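Local coordinates for chromosome-partitioning protein ParB (Caulobacter vibrioides, PDB 7BM8) that binds the DNA of the replication origin region and takes part in chromosome partition, using CTP to gate its spreading along DNA, at residues I39-R44 and G84-V89; G33-P38 and V106-R111. All blocks are in the same frame, centred on the assembly; numbering follows the deposited sequence.

Contact 1 (I39-R44 and G84-V89); sequences IEILQR and GEYQIV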
ATOM      1  N   ILE A  39     -10.542  -0.350 -21.041  1.00 42.83           N
ATOM      2  CA  ILE A  39     -10.167   0.763 -20.118  1.00 42.01           C
ATOM      3  C   ILE A  39     -11.128   1.948 -20.296  1.00 48.86           C
ATOM      4  O   ILE A  39     -11.330   2.684 -19.314  1.00 53.47           O
ATOM      5  CB  ILE A  39      -8.698   1.163 -20.357  1.00 40.09           C
ATOM      6  CG1 ILE A  39      -8.179   2.115 -19.274  1.00 40.98           C
ATOM      7  CG2 ILE A  39      -8.511   1.738 -21.750  1.00 38.21           C
ATOM      8  CD1 ILE A  39      -6.691   2.356 -19.336  1.00 38.53           C
ATOM      9  N   GLU A  40     -11.718   2.105 -21.488  1.00 55.07           N
ATOM     10  CA  GLU A  40     -12.501   3.301 -21.911  1.00 56.87           C
ATOM     11  C   GLU A  40     -13.897   3.344 -21.270  1.00 52.72           C
ATOM     12  O   GLU A  40     -14.521   4.428 -21.334  1.00 72.86           O
ATOM     13  CB  GLU A  40     -12.645   3.334 -23.435  1.00 61.35           C
ATOM     14  CG  GLU A  40     -11.334   3.566 -24.165  1.00 64.60           C
ATOM     15  CD  GLU A  40     -10.639   2.325 -24.702  1.00 67.43           C
ATOM     16  OE1 GLU A  40     -10.955   1.207 -24.237  1.00 72.20           O
ATOM     17  OE2 GLU A  40      -9.787   2.484 -25.598  1.00 71.22           O
ATOM     18  N   ILE A  41     -14.382   2.235 -20.697  1.00 49.99           N
ATOM     19  CA  ILE A  41     -15.750   2.138 -20.097  1.00 48.46           C
ATOM     20  C   ILE A  41     -15.653   2.239 -18.569  1.00 47.44           C
ATOM     21  O   ILE A  41     -16.613   1.832 -17.889  1.00 54.91           O
ATOM     22  CB  ILE A  41     -16.469   0.852 -20.554  1.00 46.88           C
ATOM     23  CG1 ILE A  41     -15.972  -0.397 -19.820  1.00 49.50           C
ATOM     24  CG2 ILE A  41     -16.357   0.695 -22.064  1.00 44.27           C
ATOM     25  CD1 ILE A  41     -16.880  -1.594 -19.965  1.00 55.29           C
ATOM     26  N   LEU A  42     -14.547   2.782 -18.055  1.00 49.29           N
ATOM     27  CA  LEU A  42     -14.315   3.006 -16.604  1.00 52.13           C
ATOM     28  C   LEU A  42     -14.263   4.510 -16.336  1.00 52.59           C
ATOM     29  O   LEU A  42     -13.660   5.228 -17.152  1.00 51.24           O
ATOM     30  CB  LEU A  42     -13.003   2.333 -16.186  1.00 57.35           C
ATOM     31  CG  LEU A  42     -13.154   1.014 -15.430  1.00 59.95           C
ATOM     32  CD1 LEU A  42     -13.701  -0.079 -16.339  1.00 60.49           C
ATOM     33  CD2 LEU A  42     -11.828   0.590 -14.818  1.00 58.56           C
ATOM     34  N   GLN A  43     -14.861   4.949 -15.227  1.00 57.37           N
ATOM     35  CA  GLN A  43     -14.848   6.363 -14.769  1.00 58.13           C
ATOM     36  C   GLN A  43     -14.581   6.406 -13.259  1.00 55.46           C
ATOM     37  O   GLN A  43     -14.900   5.418 -12.564  1.00 48.02           O
ATOM     38  CB  GLN A  43     -16.166   7.040 -15.145  1.00 60.42           C
ATOM     39  CG  GLN A  43     -16.177   8.544 -14.910  1.00 67.69           C
ATOM     40  CD  GLN A  43     -15.094   9.249 -15.686  1.00 73.08           C
ATOM     41  OE1 GLN A  43     -14.179   9.843 -15.114  1.00 72.33           O
ATOM     42  NE2 GLN A  43     -15.183   9.169 -17.004  1.00 72.19           N
ATOM     43  N   ARG A  44     -14.005   7.516 -12.788  1.00 55.67           N
ATOM     44  CA  ARG A  44     -13.638   7.755 -11.364  1.00 60.12           C
ATOM     45  C   ARG A  44     -14.884   8.154 -10.565  1.00 61.89           C
ATOM     46  O   ARG A  44     -15.821   8.716 -11.163  1.00 74.50           O
ATOM     47  CB  ARG A  44     -12.575   8.856 -11.244  1.00 64.32           C
ATOM     48  CG  ARG A  44     -12.814  10.063 -12.145  1.00 70.39           C
ATOM     49  CD  ARG A  44     -11.845  11.209 -11.930  1.00 74.18           C
ATOM     50  NE  ARG A  44     -12.472  12.379 -11.325  1.00 74.48           N
ATOM     51  CZ  ARG A  44     -12.450  12.688 -10.031  1.00 74.40           C
ATOM     52  NH1 ARG A  44     -11.828  11.914  -9.156  1.00 71.46           N
ATOM     53  NH2 ARG A  44     -13.060  13.785  -9.614  1.00 78.79           N
ATOM     54  N   GLY A  84     -23.855   1.004 -18.793  1.00 77.12           N
ATOM     55  CA  GLY A  84     -22.754   0.165 -19.306  1.00 71.39           C
ATOM     56  C   GLY A  84     -21.378   0.730 -18.988  1.00 68.44           C
ATOM     57  O   GLY A  84     -20.412   0.317 -19.653  1.00 74.79           O
ATOM     58  N   GLU A  85     -21.288   1.629 -18.003  1.00 71.52           N
ATOM     59  CA  GLU A  85     -20.018   2.201 -17.483  1.00 66.84           C
ATOM     60  C   GLU A  85     -19.787   1.645 -16.074  1.00 63.02           C
ATOM     61  O   GLU A  85     -20.768   1.195 -15.454  1.00 71.83           O
ATOM     62  CB  GLU A  85     -20.084   3.730 -17.477  1.00 67.22           C
ATOM     63  CG  GLU A  85     -18.759   4.386 -17.833  1.00 75.60           C
ATOM     64  CD  GLU A  85     -18.588   5.830 -17.392  1.00 76.16           C
ATOM     65  OE1 GLU A  85     -19.192   6.214 -16.373  1.00 69.11           O
ATOM     66  OE2 GLU A  85     -17.838   6.566 -18.064  1.00 92.04           O
ATOM     67  N   TYR A  86     -18.543   1.658 -15.595  1.00 59.80           N
ATOM     68  CA  TYR A  86     -18.165   1.186 -14.236  1.00 60.39           C
ATOM     69  C   TYR A  86     -17.468   2.321 -13.481  1.00 57.65           C
ATOM     70  O   TYR A  86     -16.563   2.961 -14.051  1.00 57.52           O
ATOM     71  CB  TYR A  86     -17.284  -0.061 -14.332  1.00 57.74           C
ATOM     72  CG  TYR A  86     -17.977  -1.250 -14.944  1.00 55.09           C
ATOM     73  CD1 TYR A  86     -18.895  -1.990 -14.220  1.00 56.67           C
ATOM     74  CD2 TYR A  86     -17.729  -1.630 -16.251  1.00 58.25           C
ATOM     75  CE1 TYR A  86     -19.543  -3.081 -14.774  1.00 57.54           C
ATOM     76  CE2 TYR A  86     -18.369  -2.718 -16.822  1.00 59.08           C
ATOM     77  CZ  TYR A  86     -19.279  -3.448 -16.080  1.00 58.01           C
ATOM     78  OH  TYR A  86     -19.912  -4.523 -16.635  1.00 65.81           O
ATOM     79  N   GLN A  87     -17.898   2.569 -12.243  1.00 56.99           N
ATOM     80  CA  GLN A  87     -17.315   3.611 -11.357  1.00 58.36           C
ATOM     81  C   GLN A  87     -16.251   2.957 -10.472  1.00 50.82           C
ATOM     82  O   GLN A  87     -16.596   2.035  -9.711  1.00 45.96           O
ATOM     83  CB  GLN A  87     -18.399   4.288 -10.517  1.00 61.41           C
ATOM     84  CG  GLN A  87     -17.938   5.593  -9.886  1.00 57.04           C
ATOM     85  CD  GLN A  87     -18.872   6.062  -8.801  1.00 56.99           C
ATOM     86  OE1 GLN A  87     -19.172   5.336  -7.856  1.00 57.05           O
ATOM     87  NE2 GLN A  87     -19.332   7.296  -8.923  1.00 65.03           N
ATOM     88  N   ILE A  88     -15.007   3.423 -10.576  1.00 53.57           N
ATOM     89  CA  ILE A  88     -13.842   2.855  -9.836  1.00 58.81           C
ATOM     90  C   ILE A  88     -14.060   3.075  -8.337  1.00 54.68           C
ATOM     91  O   ILE A  88     -14.164   4.242  -7.914  1.00 51.39           O
ATOM     92  CB  ILE A  88     -12.518   3.466 -10.336  1.00 61.19           C
ATOM     93  CG1 ILE A  88     -12.223   3.030 -11.772  1.00 60.77           C
ATOM     94  CG2 ILE A  88     -11.368   3.127  -9.395  1.00 61.44           C
ATOM     95  CD1 ILE A  88     -11.142   3.832 -12.446  1.00 65.82           C
ATOM     96  N   VAL A  89     -14.127   1.977  -7.581  1.00 55.34           N
ATOM     97  CA  VAL A  89     -14.268   1.967  -6.096  1.00 57.23           C
ATOM     98  C   VAL A  89     -12.865   2.024  -5.481  1.00 54.65           C
ATOM     99  O   VAL A  89     -12.664   2.832  -4.556  1.00 56.61           O
ATOM    100  CB  VAL A  89     -15.050   0.728  -5.622  1.00 57.87           C
ATOM    101  CG1 VAL A  89     -15.206   0.700  -4.109  1.00 58.57           C
ATOM    102  CG2 VAL A  89     -16.405   0.626  -6.309  1.00 53.70           C
TER

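Contact 2 (G33-P38 and V106-R111); sequences GSREAP and VPIMVR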
ATOM      1  N   GLY A  33     -15.912 -13.427 -10.407  1.00 75.69           N
ATOM      2  CA  GLY A  33     -14.448 -13.311 -10.264  1.00 75.48           C
ATOM      3  C   GLY A  33     -13.929 -11.972 -10.761  1.00 69.60           C
ATOM      4  O   GLY A  33     -14.545 -10.943 -10.421  1.00 75.06           O
ATOM      5  N   SER A  34     -12.824 -11.990 -11.518  1.00 58.23           N
ATOM      6  CA  SER A  34     -12.159 -10.795 -12.104  1.00 56.97           C
ATOM      7  C   SER A  34     -11.928 -11.025 -13.601  1.00 56.25           C
ATOM      8  O   SER A  34     -11.483 -12.128 -13.963  1.00 60.48           O
ATOM      9  CB  SER A  34     -10.867 -10.469 -11.387  1.00 54.44           C
ATOM     10  OG  SER A  34      -9.783 -11.230 -11.899  1.00 52.30           O
ATOM     11  N   ARG A  35     -12.207 -10.013 -14.426  1.00 55.35           N
ATOM     12  CA  ARG A  35     -12.131 -10.088 -15.909  1.00 56.82           C
ATOM     13  C   ARG A  35     -11.357  -8.881 -16.451  1.00 61.45           C
ATOM     14  O   ARG A  35     -11.343  -7.830 -15.772  1.00 59.86           O
ATOM     15  CB  ARG A  35     -13.540 -10.135 -16.506  1.00 54.10           C
ATOM     16  CG  ARG A  35     -14.318  -8.833 -16.373  1.00 57.25           C
ATOM     17  CD  ARG A  35     -15.799  -9.018 -16.645  1.00 63.34           C
ATOM     18  NE  ARG A  35     -16.480  -7.766 -16.950  1.00 61.95           N
ATOM     19  CZ  ARG A  35     -16.393  -7.114 -18.106  1.00 67.56           C
ATOM     20  NH1 ARG A  35     -15.638  -7.580 -19.089  1.00 66.28           N
ATOM     21  NH2 ARG A  35     -17.060  -5.985 -18.275  1.00 76.11           N
ATOM     22  N   GLU A  36     -10.737  -9.044 -17.625  1.00 61.01           N
ATOM     23  CA  GLU A  36     -10.195  -7.937 -18.455  1.00 59.21           C
ATOM     24  C   GLU A  36     -11.382  -7.196 -19.079  1.00 59.00           C
ATOM     25  O   GLU A  36     -12.332  -7.872 -19.528  1.00 59.53           O
ATOM     26  CB  GLU A  36      -9.251  -8.468 -19.537  1.00 60.36           C
ATOM     27  CG  GLU A  36      -7.923  -8.965 -18.996  1.00 64.25           C
ATOM     28  CD  GLU A  36      -6.966  -7.880 -18.526  1.00 68.06           C
ATOM     29  OE1 GLU A  36      -6.998  -6.763 -19.091  1.00 59.64           O
ATOM     30  OE2 GLU A  36      -6.187  -8.158 -17.593  1.00 73.38           O
ATOM     31  N   ALA A  37     -11.335  -5.864 -19.088  1.00 55.99           N
ATOM     32  CA  ALA A  37     -12.415  -4.991 -19.599  1.00 57.20           C
ATOM     33  C   ALA A  37     -11.805  -3.766 -20.267  1.00 57.76           C
ATOM     34  O   ALA A  37     -10.766  -3.276 -19.824  1.00 59.55           O
ATOM     35  CB  ALA A  37     -13.333  -4.602 -18.468  1.00 62.58           C
ATOM     36  N   PRO A  38     -12.448  -3.225 -21.330  1.00 50.34           N
ATOM     37  CA  PRO A  38     -11.899  -2.096 -22.076  1.00 45.89           C
ATOM     38  C   PRO A  38     -11.760  -0.883 -21.153  1.00 40.95           C
ATOM     39  O   PRO A  38     -12.738  -0.487 -20.576  1.00 36.43           O
ATOM     40  CB  PRO A  38     -12.914  -1.843 -23.200  1.00 47.89           C
ATOM     41  CG  PRO A  38     -14.197  -2.472 -22.698  1.00 48.65           C
ATOM     42  CD  PRO A  38     -13.757  -3.648 -21.851  1.00 50.69           C
ATOM     43  N   VAL A 106      -8.150  -3.410 -18.991  1.00 55.36           N
ATOM     44  CA  VAL A 106      -7.681  -3.523 -17.576  1.00 56.36           C
ATOM     45  C   VAL A 106      -8.457  -4.635 -16.879  1.00 55.16           C
ATOM     46  O   VAL A 106      -9.604  -4.908 -17.224  1.00 53.91           O
ATOM     47  CB  VAL A 106      -7.812  -2.194 -16.812  1.00 51.02           C
ATOM     48  CG1 VAL A 106      -6.728  -1.206 -17.214  1.00 53.78           C
ATOM     49  CG2 VAL A 106      -9.192  -1.582 -16.984  1.00 54.79           C
ATOM     50  N   PRO A 107      -7.841  -5.305 -15.878  1.00 55.94           N
ATOM     51  CA  PRO A 107      -8.534  -6.299 -15.061  1.00 49.49           C
ATOM     52  C   PRO A 107      -9.417  -5.622 -14.006  1.00 50.73           C
ATOM     53  O   PRO A 107      -8.907  -4.785 -13.282  1.00 51.02           O
ATOM     54  CB  PRO A 107      -7.381  -7.058 -14.397  1.00 53.81           C
ATOM     55  CG  PRO A 107      -6.284  -6.017 -14.263  1.00 53.77           C
ATOM     56  CD  PRO A 107      -6.434  -5.132 -15.480  1.00 54.71           C
ATOM     57  N   ILE A 108     -10.702  -5.986 -13.953  1.00 55.13           N
ATOM     58  CA  ILE A 108     -11.708  -5.377 -13.030  1.00 56.87           C
ATOM     59  C   ILE A 108     -12.417  -6.486 -12.250  1.00 53.68           C
ATOM     60  O   ILE A 108     -12.389  -7.642 -12.707  1.00 52.63           O
ATOM     61  CB  ILE A 108     -12.721  -4.499 -13.797  1.00 57.85           C
ATOM     62  CG1 ILE A 108     -13.449  -5.277 -14.898  1.00 55.29           C
ATOM     63  CG2 ILE A 108     -12.043  -3.252 -14.344  1.00 57.92           C
ATOM     64  CD1 ILE A 108     -14.637  -4.548 -15.490  1.00 49.22           C
ATOM     65  N   MET A 109     -13.021  -6.120 -11.115  1.00 55.55           N
ATOM     66  CA  MET A 109     -13.983  -6.953 -10.347  1.00 59.82           C
ATOM     67  C   MET A 109     -15.223  -6.106 -10.059  1.00 58.92           C
ATOM     68  O   MET A 109     -15.076  -5.077  -9.363  1.00 57.34           O
ATOM     69  CB  MET A 109     -13.385  -7.424  -9.020  1.00 66.45           C
ATOM     70  CG  MET A 109     -12.208  -8.353  -9.191  1.00 68.62           C
ATOM     71  SD  MET A 109     -11.255  -8.530  -7.675  1.00 73.54           S
ATOM     72  CE  MET A 109     -10.788  -6.831  -7.349  1.00 69.49           C
ATOM     73  N   VAL A 110     -16.380  -6.517 -10.587  1.00 53.73           N
ATOM     74  CA  VAL A 110     -17.672  -5.781 -10.452  1.00 50.55           C
ATOM     75  C   VAL A 110     -18.428  -6.338  -9.243  1.00 54.00           C
ATOM     76  O   VAL A 110     -18.694  -7.551  -9.222  1.00 67.87           O
ATOM     77  CB  VAL A 110     -18.522  -5.879 -11.730  1.00 43.39           C
ATOM     78  CG1 VAL A 110     -19.785  -5.041 -11.620  1.00 43.53           C
ATOM     79  CG2 VAL A 110     -17.728  -5.490 -12.965  1.00 43.37           C
ATOM     80  N   ARG A 111     -18.747  -5.474  -8.278  1.00 55.56           N
ATOM     81  CA  ARG A 111     -19.575  -5.794  -7.086  1.00 57.22           C
ATOM     82  C   ARG A 111     -20.635  -4.693  -6.929  1.00 60.24           C
ATOM     83  O   ARG A 111     -20.291  -3.512  -7.128  1.00 56.73           O
ATOM     84  CB  ARG A 111     -18.690  -5.911  -5.840  1.00 61.70           C
ATOM     85  CG  ARG A 111     -17.508  -6.863  -5.975  1.00 71.64           C
ATOM     86  CD  ARG A 111     -17.873  -8.339  -5.893  1.00 86.22           C
ATOM     87  NE  ARG A 111     -16.696  -9.209  -5.925  1.00 92.45           N
ATOM     88  CZ  ARG A 111     -16.064  -9.627  -7.026  1.00 94.41           C
ATOM     89  NH1 ARG A 111     -16.481  -9.275  -8.232  1.00101.28           N
ATOM     90  NH2 ARG A 111     -15.002 -10.408  -6.915  1.00 95.44           N
TER

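Contact 1 (I39-R44 and G84-V89)
Leu42 and Tyr86 pair as neighbours in two parallel strands, 42-44 and 86-88, at one border of the mixed sheet of the ParB N-terminal domain. Three backbone bonds of 2.8 to 3.0 Å join them: Tyr86 N to Ile41 O, Gln43 N to Tyr86 O and Ile88 N to Gln43 O.

Leu42, Tyr86 and Ile88 share one face of the sheet. The two methyls of Leu42 part company: CD1 lies near Tyr86 CB, while CD2 reaches Ile88 CG1 at 3.9 Å, the two aliphatic chains meeting at about a right angle. Ile41 runs alongside Tyr86, pointing the same way. With CG1 between its backbone N and carbonyl carbon (chi1 77°), the isoleucine sends CD1 to the edge of the phenol ring, in its plane, 3.7 Å from CE2. Trp95 of helix 92-100 packs against Leu42 and Ile88, and Val76 of the central strand against Leu42 and Tyr86.

On the other face, Gln43 is met by Glu85 from the loop just before strand 86-88. The carboxylate of Glu85 lies against the aliphatic root of Gln43, both OE1 and OE2 being 3.4 Å from its CB, and the amide and carboxylate planes are 49° apart. A bend at chi2 (59°) carries the Gln43 amide back over its own strand, where OE1 accepts a weak bond from Arg44 N. Gln87, extended beyond CG, gives its OE1 to Arg77 NE.

With the Gln43 amide held weakly and Gln87 bonded to Arg77, the strand pairing rests on the backbone bonds and the apolar Leu42 face.

Contact 2 (G33-P38 and V106-R111)
Arg35 and Ile108 form a hydrogen-bonded pair of the antiparallel arrangement in which strand 35-38 borders the mixed sheet of the ParB N-terminal domain, beside strand 105-110. Two bonds close this pair, Arg35 N to Ile108 O and Ile108 N to Arg35 O. A second hydrogen-bonded pair joins Ala37 and Val106 through Ala37 N to Val106 O and Val106 N to Ala37 O, both 2.7 Å.

Ile108 can be followed outward. Its CB stands 4.1 Å from Arg35 O. A chi1 of 57° swings CG1 across to strand 35-38, 3.4 Å from Arg35 O and close to Ala37 CB. The CD1 tip packs on that same Ala37 methyl and also lies over one face of the Arg35 guanidinium, 4.0 Å from its NH2. The arginine runs side by side with the isoleucine, its chain extended from CG to NE.

Glu36 and Pro107 make the intervening non-hydrogen-bonded pair on the opposite face. Bent at chi2 (-72°), Glu36 folds along the proline ring and bonds through OE1 to Thr105 OG1. Toward the start of strand 35-38, Ser34 packs on Met109 and also on Ser34 of the second subunit. Beyond it, Arg111 NH1 bonds Val110 O at 3.0 Å and, weakly, Gly33 O, which lies at the guanidinium edge, 3.4 Å from NH1.

The two contacts lie at opposite borders of one five-stranded sheet, ordered 35-38, 105-110, 74-78, 86-88, 42-44, with centres about 10 Å apart. Strands 35-38 and 42-44 follow each other in the chain yet end on the two outer positions; both segments of contact 1 fall between those of contact 2 in sequence. The borders nevertheless come close, consistent with a strongly curved sheet: Leu42 CD2 meets Ile108 CG2 at 3.9 Å, and Tyr86 CE1 approaches Val110 CG2 at 3.5 Å. Side-chain packing thus links the two contacts directly within the N-terminal domain, with bound CTP about 5 Å from the Ile88 side chain and 7 Å from that of Pro107.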